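Local structure of chitosanase (Gynuella sunshinyii YC6258, 6X2Q) at residues G28-L33 with R37-G42; A44-A49 with D111-E116; I229-W234 with F238-R243. The protein probably hydrolyses chitosan as a glycoside hydrolase family 46 chitosanase, and here binds glucosamine units of a chitosan oligosaccharide in its cleft. All coordinates share one frame; numbering follows the deposited sequence.

Contact 1. Residues G28-L33 with R37-G42. With GCS (2-amino-2-deoxy-beta-D-glucopyranose), chain C; GCS (2-amino-2-deoxy-beta-D-glucopyranose), chain B.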
loop_
_atom_site.group_PDB
_atom_site.type_symbol
_atom_site.label_atom_id
_atom_site.label_comp_id
_atom_site.label_asym_id
_atom_site.label_seq_id
_atom_site.Cartn_x
_atom_site.Cartn_y
_atom_site.Cartn_z
ATOM N N GLY A 28 12.025 8.836 1.627
ATOM C CA GLY A 28 12.080 10.189 2.145
ATOM C C GLY A 28 10.852 11.045 1.891
ATOM O O GLY A 28 10.844 12.233 2.238
ATOM N N TYR A 29 9.814 10.477 1.286
ATOM C CA TYR A 29 8.608 11.225 0.974
ATOM C C TYR A 29 7.846 11.543 2.254
ATOM O O TYR A 29 7.710 10.693 3.140
ATOM C CB TYR A 29 7.741 10.406 0.006
ATOM C CG TYR A 29 6.370 10.974 -0.321
ATOM C CD1 TYR A 29 5.330 10.928 0.610
ATOM C CD2 TYR A 29 6.096 11.508 -1.580
ATOM C CE1 TYR A 29 4.076 11.425 0.312
ATOM C CE2 TYR A 29 4.836 12.008 -1.888
ATOM C CZ TYR A 29 3.833 11.960 -0.935
ATOM O OH TYR A 29 2.576 12.449 -1.207
ATOM N N ALA A 30 7.324 12.766 2.339
ATOM C CA ALA A 30 6.514 13.184 3.482
ATOM C C ALA A 30 5.678 14.383 3.064
ATOM O O ALA A 30 6.238 15.433 2.732
ATOM C CB ALA A 30 7.395 13.535 4.683
ATOM N N GLU A 31 4.353 14.231 3.074
ATOM C CA GLU A 31 3.471 15.281 2.585
ATOM C C GLU A 31 2.149 15.233 3.331
ATOM O O GLU A 31 1.752 14.197 3.877
ATOM C CB GLU A 31 3.190 15.155 1.082
ATOM C CG GLU A 31 4.381 15.345 0.150
ATOM C CD GLU A 31 4.922 16.769 0.100
ATOM O OE1 GLU A 31 4.631 17.578 1.008
ATOM O OE2 GLU A 31 5.645 17.084 -0.869
ATOM N N VAL A 32 1.476 16.383 3.345
ATOM C CA VAL A 32 0.076 16.495 3.739
ATOM C C VAL A 32 -0.759 16.437 2.463
ATOM O O VAL A 32 -0.503 17.180 1.505
ATOM C CB VAL A 32 -0.171 17.795 4.525
ATOM C CG1 VAL A 32 -1.591 17.840 5.077
ATOM C CG2 VAL A 32 0.853 17.921 5.642
ATOM N N LEU A 33 -1.725 15.523 2.422
ATOM C CA LEU A 33 -2.476 15.275 1.198
ATOM C C LEU A 33 -3.921 15.734 1.290
ATOM O O LEU A 33 -4.644 15.672 0.285
ATOM C CB LEU A 33 -2.423 13.786 0.833
ATOM C CG LEU A 33 -1.045 13.251 0.444
ATOM C CD1 LEU A 33 -1.137 11.811 -0.000
ATOM C CD2 LEU A 33 -0.426 14.117 -0.646
ATOM N N ARG A 37 -5.771 12.020 6.671
ATOM C CA ARG A 37 -4.796 11.128 7.284
ATOM C C ARG A 37 -3.596 11.874 7.856
ATOM O O ARG A 37 -2.687 11.239 8.403
ATOM C CB ARG A 37 -4.355 10.068 6.263
ATOM C CG ARG A 37 -5.522 9.161 5.790
ATOM C CD ARG A 37 -5.039 7.870 5.088
ATOM N NE ARG A 37 -6.156 7.010 4.681
ATOM C CZ ARG A 37 -6.812 7.126 3.521
ATOM N NH1 ARG A 37 -6.459 8.068 2.654
ATOM N NH2 ARG A 37 -7.823 6.309 3.226
ATOM N N GLY A 38 -3.581 13.202 7.762
ATOM C CA GLY A 38 -2.470 13.978 8.296
ATOM C C GLY A 38 -1.293 13.968 7.350
ATOM O O GLY A 38 -1.434 14.246 6.150
ATOM N N ILE A 39 -0.123 13.646 7.887
ATOM C CA ILE A 39 1.088 13.501 7.092
ATOM C C ILE A 39 1.175 12.065 6.594
ATOM O O ILE A 39 1.027 11.115 7.379
ATOM C CB ILE A 39 2.334 13.873 7.911
ATOM C CG1 ILE A 39 2.151 15.251 8.545
ATOM C CG2 ILE A 39 3.590 13.811 7.035
ATOM C CD1 ILE A 39 3.417 15.854 9.118
ATOM N N THR A 40 1.414 11.910 5.292
ATOM C CA THR A 40 1.657 10.625 4.653
ATOM C C THR A 40 3.131 10.543 4.293
ATOM O O THR A 40 3.656 11.457 3.653
ATOM C CB THR A 40 0.798 10.470 3.388
ATOM O OG1 THR A 40 -0.578 10.354 3.765
ATOM C CG2 THR A 40 1.216 9.228 2.580
ATOM N N ALA A 41 3.794 9.452 4.687
ATOM C CA ALA A 41 5.247 9.393 4.553
ATOM C C ALA A 41 5.727 7.982 4.233
ATOM O O ALA A 41 5.074 6.985 4.569
ATOM C CB ALA A 41 5.950 9.891 5.830
ATOM N N GLY A 42 6.893 7.917 3.587
ATOM C CA GLY A 42 7.628 6.678 3.446
ATOM C C GLY A 42 7.270 5.888 2.207
ATOM O O GLY A 42 6.477 6.293 1.354
HETATM C C1 GCS C . -2.471 7.683 0.917
HETATM C C2 GCS C . -3.988 7.148 0.672
HETATM C C3 GCS C . -4.030 5.939 1.731
HETATM C C4 GCS C . -2.765 5.024 1.872
HETATM C C5 GCS C . -1.304 5.453 1.651
HETATM C C6 GCS C . -0.724 4.469 1.101
HETATM N N2 GCS C . -4.956 8.073 0.852
HETATM O O1 GCS C . -2.363 8.605 -0.090
HETATM O O3 GCS C . -4.973 5.058 1.085
HETATM O O5 GCS C . -1.479 6.720 0.894
HETATM O O6 GCS C . 0.436 4.896 0.366
HETATM C C1 GCS B . -3.060 3.833 4.293
HETATM C C2 GCS B . -2.480 3.653 5.681
HETATM C C3 GCS B . -3.107 2.449 6.322
HETATM C C4 GCS B . -4.617 2.590 6.426
HETATM C C5 GCS B . -5.066 3.145 5.071
HETATM C C6 GCS B . -6.518 3.515 4.939
HETATM N N2 GCS B . -1.064 3.591 5.723
HETATM O O1 GCS B . -2.598 4.939 3.520
HETATM O O3 GCS B . -2.563 2.363 7.577
HETATM O O4 GCS B . -5.100 1.728 7.056
HETATM O O5 GCS B . -4.322 4.253 4.633
HETATM O O6 GCS B . -7.031 4.126 6.075
HETATM O O HOH W 1 -1.747 12.748 4.221
#
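Tyr29 lays the edge of its ring against the backbone of strand 39-41, with CE1 3.4 Å from Thr40 O. Its CG stands opposite the backbone N (chi1 174°), which carries the ring alongside the neighbouring strand toward Thr40. The two strands form an antiparallel hairpin. Glu31 and Thr40 are its hydrogen-bonded pair: Thr40 N reaches Glu31 O at 2.7 Å, while Glu31 N returns to Thr40 O. Gly42 N closes on Tyr29 O beyond them.

The side chains divide between two faces. Ala30 and Ala41 meet CB to CB at 4.1 Å, on the same face as Val32 and Ile39; there Ile39 and Ala41 also pack on Met53 and on helix 93-100. The other face carries Thr40, crossed at about a right angle by Leu33, with Leu33 CD1 4.1 Å from Thr40 OG1. Leu33 CD1 also lies 3.4 Å from O1 of the chain C GCS. Thr40 OG1 sits beside its own backbone N (chi1 -69°), where it donates to a water 2.7 Å away that in turn donates to Gly38 O; Thr47 OG1 is a further partner.

Arg37 extends from CG to NE past the hairpin into the sugar site. Its NE makes a weak bond to O6 of the chain B glucosamine, in the guanidinium plane, and C3 of the chain C sugar lies over one face. The front is thus mixed, with Leu33, Thr40 and Arg37 turned to the sugar site, while Ile39 and Ala41 pack on the fold behind, which implies a sheet shared between cleft and core.

Contact 2. Residues A44-A49 with D111-E116. With GCS (2-amino-2-deoxy-beta-D-glucopyranose), chain C.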
loop_
_atom_site.group_PDB
_atom_site.type_symbol
_atom_site.label_atom_id
_atom_site.label_comp_id
_atom_site.label_asym_id
_atom_site.label_seq_id
_atom_site.Cartn_x
_atom_site.Cartn_y
_atom_site.Cartn_z
ATOM N N ALA A 44 5.636 3.136 1.945
ATOM C CA ALA A 44 4.287 2.587 1.928
ATOM C C ALA A 44 3.233 3.612 2.326
ATOM O O ALA A 44 2.086 3.236 2.591
ATOM C CB ALA A 44 4.193 1.373 2.849
ATOM N N GLY A 45 3.583 4.887 2.388
ATOM C CA GLY A 45 2.590 5.877 2.760
ATOM C C GLY A 45 2.127 5.709 4.195
ATOM O O GLY A 45 0.918 5.656 4.465
ATOM N N PHE A 46 3.078 5.576 5.122
ATOM C CA PHE A 46 2.717 5.614 6.528
ATOM C C PHE A 46 2.091 6.975 6.840
ATOM O O PHE A 46 2.380 7.980 6.185
ATOM C CB PHE A 46 3.941 5.354 7.420
ATOM C CG PHE A 46 4.847 4.242 6.928
ATOM C CD1 PHE A 46 4.513 2.905 7.129
ATOM C CD2 PHE A 46 6.047 4.540 6.287
ATOM C CE1 PHE A 46 5.359 1.878 6.688
ATOM C CE2 PHE A 46 6.909 3.521 5.833
ATOM C CZ PHE A 46 6.571 2.189 6.045
ATOM N N THR A 47 1.220 7.002 7.839
ATOM C CA THR A 47 0.327 8.135 8.033
ATOM C C THR A 47 0.180 8.512 9.502
ATOM O O THR A 47 0.126 7.642 10.375
ATOM C CB THR A 47 -1.032 7.797 7.414
ATOM O OG1 THR A 47 -0.987 8.037 5.994
ATOM C CG2 THR A 47 -2.199 8.501 8.104
ATOM N N SER A 48 0.087 9.823 9.757
ATOM C CA SER A 48 -0.088 10.311 11.123
ATOM C C SER A 48 -1.366 9.776 11.750
ATOM O O SER A 48 -1.381 9.385 12.925
ATOM C CB SER A 48 -0.125 11.839 11.148
ATOM O OG SER A 48 0.957 12.412 10.446
ATOM N N ALA A 49 -2.474 9.824 11.004
ATOM C CA ALA A 49 -3.766 9.447 11.571
ATOM C C ALA A 49 -3.918 7.942 11.805
ATOM O O ALA A 49 -4.707 7.546 12.668
ATOM C CB ALA A 49 -4.898 9.950 10.674
ATOM N N ASP A 111 11.141 -0.974 5.942
ATOM C CA ASP A 111 10.984 -2.270 5.277
ATOM C C ASP A 111 10.351 -3.276 6.223
ATOM O O ASP A 111 9.465 -4.044 5.828
ATOM C CB ASP A 111 12.335 -2.813 4.782
ATOM C CG ASP A 111 12.975 -1.946 3.700
ATOM O OD1 ASP A 111 12.256 -1.175 3.032
ATOM O OD2 ASP A 111 14.218 -2.016 3.524
ATOM N N ASP A 112 10.806 -3.295 7.477
ATOM C CA ASP A 112 10.274 -4.256 8.434
ATOM C C ASP A 112 8.795 -4.002 8.683
ATOM O O ASP A 112 7.991 -4.938 8.713
ATOM C CB ASP A 112 11.056 -4.193 9.754
ATOM C CG ASP A 112 12.524 -4.649 9.617
ATOM O OD1 ASP A 112 12.889 -5.276 8.594
ATOM O OD2 ASP A 112 13.313 -4.380 10.562
ATOM N N VAL A 113 8.417 -2.739 8.869
ATOM C CA VAL A 113 7.008 -2.430 9.096
ATOM C C VAL A 113 6.170 -2.805 7.882
ATOM O O VAL A 113 5.110 -3.428 8.021
ATOM C CB VAL A 113 6.838 -0.952 9.472
ATOM C CG1 VAL A 113 5.380 -0.612 9.538
ATOM C CG2 VAL A 113 7.523 -0.674 10.796
ATOM N N VAL A 114 6.635 -2.445 6.679
ATOM C CA VAL A 114 5.938 -2.866 5.471
ATOM C C VAL A 114 5.731 -4.369 5.478
ATOM O O VAL A 114 4.617 -4.860 5.261
ATOM C CB VAL A 114 6.703 -2.429 4.213
ATOM C CG1 VAL A 114 6.080 -3.080 2.983
ATOM C CG2 VAL A 114 6.656 -0.919 4.067
ATOM N N ASP A 115 6.802 -5.123 5.769
ATOM C CA ASP A 115 6.686 -6.576 5.801
ATOM C C ASP A 115 5.687 -7.033 6.859
ATOM O O ASP A 115 4.858 -7.918 6.597
ATOM C CB ASP A 115 8.054 -7.217 6.055
ATOM C CG ASP A 115 8.068 -8.696 5.688
ATOM O OD1 ASP A 115 7.977 -9.012 4.473
ATOM O OD2 ASP A 115 8.127 -9.534 6.615
ATOM N N GLU A 116 5.750 -6.442 8.062
ATOM C CA GLU A 116 4.863 -6.863 9.143
ATOM C C GLU A 116 3.415 -6.439 8.897
ATOM O O GLU A 116 2.488 -7.220 9.147
ATOM C CB GLU A 116 5.353 -6.301 10.484
ATOM C CG GLU A 116 4.586 -6.854 11.698
ATOM C CD GLU A 116 4.321 -5.826 12.825
ATOM O OE1 GLU A 116 4.159 -6.263 13.990
ATOM O OE2 GLU A 116 4.245 -4.601 12.554
HETATM C C1 GCS C . -2.471 7.683 0.917
HETATM C C2 GCS C . -3.988 7.148 0.672
HETATM C C3 GCS C . -4.030 5.939 1.731
HETATM C C4 GCS C . -2.765 5.024 1.872
HETATM C C5 GCS C . -1.304 5.453 1.651
HETATM C C6 GCS C . -0.724 4.469 1.101
HETATM N N2 GCS C . -4.956 8.073 0.852
HETATM O O1 GCS C . -2.363 8.605 -0.090
HETATM O O3 GCS C . -4.973 5.058 1.085
HETATM O O5 GCS C . -1.479 6.720 0.894
HETATM O O6 GCS C . 0.436 4.896 0.366
#
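Ala44 and Val114 mark the nearest backbone approach, 6.7 Å between their CA atoms, where the loop leading into the third strand of a small antiparallel sheet meets a long helix of this family 46, lysozyme-clan fold. Residues 44-49 run from that loop into the two-residue strand 46-47, whereas 111-116 lie in the first half of helix 104-129, with a wider pi-type turn at 114-116. No hydrogen bond joins the segments. Gly45, with positive phi (66°), turns the chain between Ala44 and Phe46, whose CB atoms both point toward the helix.

The contact is wholly apolar and buried, and four side chains make it. Phe46 places CG beside its backbone N (chi1 -42°), sending the far end of the ring to the helix: CE1 comes to 3.8 Å from Val113 CG1 and CZ to 3.7 Å from Val114 CG2. Both methyls approach the ring obliquely. Val114 CG2 thus touches both the Phe46 ring and the methyl of Ala44. In each valine CG1 lies opposite the backbone N, but Val113 uses that branch and Val114 the other. Val113 also packs on Val56 and Arg59 of helix 52-63, adding a second helix to the cluster.

Behind this packing Ala44 and Gly45 line the sugar pocket. Gly45 O is hydrogen-bonded to N2 of another glucosamine, and Thr47 N holds OD2 of Asp52, itself a residue of the glycan site. Ala44 O takes a weak hydrogen bond from O6 of the chain C glucosamine, 3.2 Å away.

Contact 3. Residues I229-W234 with F238-R243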
loop_
_atom_site.group_PDB
_atom_site.type_symbol
_atom_site.label_atom_id
_atom_site.label_comp_id
_atom_site.label_asym_id
_atom_site.label_seq_id
_atom_site.Cartn_x
_atom_site.Cartn_y
_atom_site.Cartn_z
ATOM N N ILE A 229 7.634 -6.104 -18.060
ATOM C CA ILE A 229 6.339 -5.567 -17.665
ATOM C C ILE A 229 6.320 -4.087 -18.007
ATOM O O ILE A 229 7.222 -3.337 -17.613
ATOM C CB ILE A 229 6.048 -5.801 -16.175
ATOM C CG1 ILE A 229 5.907 -7.299 -15.905
ATOM C CG2 ILE A 229 4.762 -5.079 -15.771
ATOM C CD1 ILE A 229 5.463 -7.639 -14.486
ATOM N N ARG A 230 5.303 -3.679 -18.759
ATOM C CA ARG A 230 5.088 -2.285 -19.118
ATOM C C ARG A 230 4.043 -1.699 -18.177
ATOM O O ARG A 230 2.922 -2.214 -18.091
ATOM C CB ARG A 230 4.645 -2.167 -20.579
ATOM C CG ARG A 230 4.462 -0.735 -21.069
ATOM C CD ARG A 230 3.266 -0.626 -22.028
ATOM N NE ARG A 230 3.593 0.157 -23.217
ATOM C CZ ARG A 230 3.143 1.387 -23.455
ATOM N NH1 ARG A 230 2.329 1.989 -22.590
ATOM N NH2 ARG A 230 3.513 2.015 -24.562
ATOM N N ILE A 231 4.421 -0.650 -17.450
ATOM C CA ILE A 231 3.502 0.125 -16.626
ATOM C C ILE A 231 3.522 1.563 -17.124
ATOM O O ILE A 231 4.595 2.161 -17.247
ATOM C CB ILE A 231 3.886 0.069 -15.134
ATOM C CG1 ILE A 231 3.907 -1.378 -14.631
ATOM C CG2 ILE A 231 2.901 0.879 -14.318
ATOM C CD1 ILE A 231 2.518 -2.039 -14.617
ATOM N N SER A 232 2.338 2.126 -17.401
ATOM C CA SER A 232 2.262 3.520 -17.840
ATOM C C SER A 232 1.078 4.244 -17.208
ATOM O O SER A 232 0.469 5.117 -17.837
ATOM C CB SER A 232 2.177 3.624 -19.364
ATOM O OG SER A 232 1.296 2.657 -19.890
ATOM N N THR A 233 0.757 3.892 -15.965
ATOM C CA THR A 233 -0.365 4.412 -15.195
ATOM C C THR A 233 -0.573 5.916 -15.333
ATOM O O THR A 233 -1.713 6.372 -15.456
ATOM C CB THR A 233 -0.163 4.067 -13.718
ATOM O OG1 THR A 233 0.177 2.675 -13.595
ATOM C CG2 THR A 233 -1.428 4.380 -12.911
ATOM N N TRP A 234 0.509 6.696 -15.319
ATOM C CA TRP A 234 0.408 8.154 -15.297
ATOM C C TRP A 234 0.862 8.796 -16.599
ATOM O O TRP A 234 1.195 9.987 -16.610
ATOM C CB TRP A 234 1.222 8.727 -14.140
ATOM C CG TRP A 234 0.831 8.208 -12.801
ATOM C CD1 TRP A 234 1.471 7.237 -12.075
ATOM C CD2 TRP A 234 -0.280 8.642 -12.006
ATOM N NE1 TRP A 234 0.817 7.036 -10.881
ATOM C CE2 TRP A 234 -0.255 7.892 -10.809
ATOM C CE3 TRP A 234 -1.291 9.602 -12.184
ATOM C CZ2 TRP A 234 -1.206 8.071 -9.793
ATOM C CZ3 TRP A 234 -2.237 9.774 -11.177
ATOM C CH2 TRP A 234 -2.189 9.008 -10.000
ATOM N N PHE A 238 7.097 2.829 -18.273
ATOM C CA PHE A 238 8.171 2.168 -17.545
ATOM C C PHE A 238 8.227 0.716 -17.976
ATOM O O PHE A 238 7.187 0.054 -18.057
ATOM C CB PHE A 238 7.958 2.236 -16.033
ATOM C CG PHE A 238 8.238 3.576 -15.448
ATOM C CD1 PHE A 238 9.545 4.000 -15.258
ATOM C CD2 PHE A 238 7.195 4.422 -15.088
ATOM C CE1 PHE A 238 9.810 5.243 -14.714
ATOM C CE2 PHE A 238 7.454 5.668 -14.547
ATOM C CZ PHE A 238 8.765 6.075 -14.365
ATOM N N ILE A 239 9.428 0.226 -18.253
ATOM C CA ILE A 239 9.653 -1.189 -18.519
ATOM C C ILE A 239 10.390 -1.760 -17.316
ATOM O O ILE A 239 11.466 -1.272 -16.942
ATOM C CB ILE A 239 10.433 -1.417 -19.823
ATOM C CG1 ILE A 239 9.650 -0.865 -21.010
ATOM C CG2 ILE A 239 10.635 -2.903 -20.047
ATOM C CD1 ILE A 239 8.394 -1.670 -21.348
ATOM N N LEU A 240 9.799 -2.780 -16.700
ATOM C CA LEU A 240 10.290 -3.376 -15.470
ATOM C C LEU A 240 10.688 -4.824 -15.711
ATOM O O LEU A 240 10.100 -5.497 -16.564
ATOM C CB LEU A 240 9.230 -3.313 -14.366
ATOM C CG LEU A 240 8.618 -1.922 -14.210
ATOM C CD1 LEU A 240 7.504 -1.963 -13.207
ATOM C CD2 LEU A 240 9.687 -0.925 -13.802
ATOM N N PRO A 241 11.688 -5.335 -14.980
ATOM C CA PRO A 241 12.430 -4.619 -13.932
ATOM C C PRO A 241 13.426 -3.604 -14.502
ATOM O O PRO A 241 13.911 -3.785 -15.620
ATOM C CB PRO A 241 13.162 -5.744 -13.189
ATOM C CG PRO A 241 13.354 -6.819 -14.233
ATOM C CD PRO A 241 12.162 -6.721 -15.161
ATOM N N ILE A 242 13.693 -2.537 -13.753
ATOM C CA ILE A 242 14.703 -1.562 -14.139
ATOM C C ILE A 242 16.051 -2.046 -13.629
ATOM O O ILE A 242 16.172 -2.517 -12.491
ATOM C CB ILE A 242 14.359 -0.155 -13.609
ATOM C CG1 ILE A 242 13.111 0.394 -14.322
ATOM C CG2 ILE A 242 15.533 0.802 -13.785
ATOM C CD1 ILE A 242 13.331 0.828 -15.781
ATOM N N ARG A 243 17.065 -1.925 -14.486
ATOM C CA ARG A 243 18.377 -2.549 -14.307
ATOM C C ARG A 243 19.504 -1.521 -14.383
ATOM O O ARG A 243 19.390 -0.513 -15.087
ATOM C CB ARG A 243 18.592 -3.648 -15.366
ATOM C CG ARG A 243 18.773 -3.164 -16.827
ATOM C CD ARG A 243 17.594 -2.311 -17.349
ATOM N NE ARG A 243 17.379 -2.439 -18.788
ATOM C CZ ARG A 243 18.107 -1.820 -19.713
ATOM N NH1 ARG A 243 19.109 -1.024 -19.353
ATOM N NH2 ARG A 243 17.836 -2.000 -21.001
#
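Ile229 and Leu240 open a ladder of four backbone hydrogen bonds that Ile231 and Phe238 complete. In the first pair Ile229 N reaches Leu240 O at 2.9 Å, and Leu240 N returns to Ile229 O. In the second, Ile231 N bonds to Phe238 O and Phe238 N to Ile231 O, 2.8 Å for the latter. Between them Arg230 and Ile239 are the non-hydrogen-bonded pair, where Arg230 CA lies 3.3 Å from Phe238 O in a CA-H...O contact.

Apolar contacts split by face. On one, Ile231 CG1 meets Leu240 CD1 at 3.9 Å, the two side chains passing at a slant, and Ile229 CB lies near Leu240 CB. Phe238 belongs to this face too, but its ring leads away from the partner strand, to Ile17 of helix 5-20; Leu240 packs on Leu10 and Ile14 of the same helix. On the other, Ile239 bends at its second torsion (chi2 -70°), bringing CD1 to 3.9 Å from Arg230 CB.

Among the polar contacts, Arg230, bent along its chain, gives Ser232 OG a weak bond from NH1, and Lys216 NZ binds Arg230 O. Trp234 NE1 bonds to Phe18 O, tying the connection between the strands to helix 5-20.

Consecutive antiparallel strands 229-231 and 238-240, joined by residues 232-237, make this a short two-stranded beta hairpin near the C-terminus, one face packed on the N-terminal helix 5-20.

Contacts 1 and 2 share a three-stranded antiparallel sheet: strand 39-41 of the first lies beside strand 46-47 of the second, with Ile39 O and Ser48 N 2.9 Å apart, a probable hydrogen bond. Both touch the chain C glucosamine. Contact 3 is separate, its centre about 24 Å from either of the others, on a hairpin of its own. Contact 2 is buried and purely apolar between strand and helix, whereas contacts 1 and 3 are partly buried hairpins joined by backbone bonds. These two hairpins differ in surroundings: contact 1 brings Arg37 and Leu33 to bound sugar, while contact 3 packs Phe238 and Leu240 on helix 5-20.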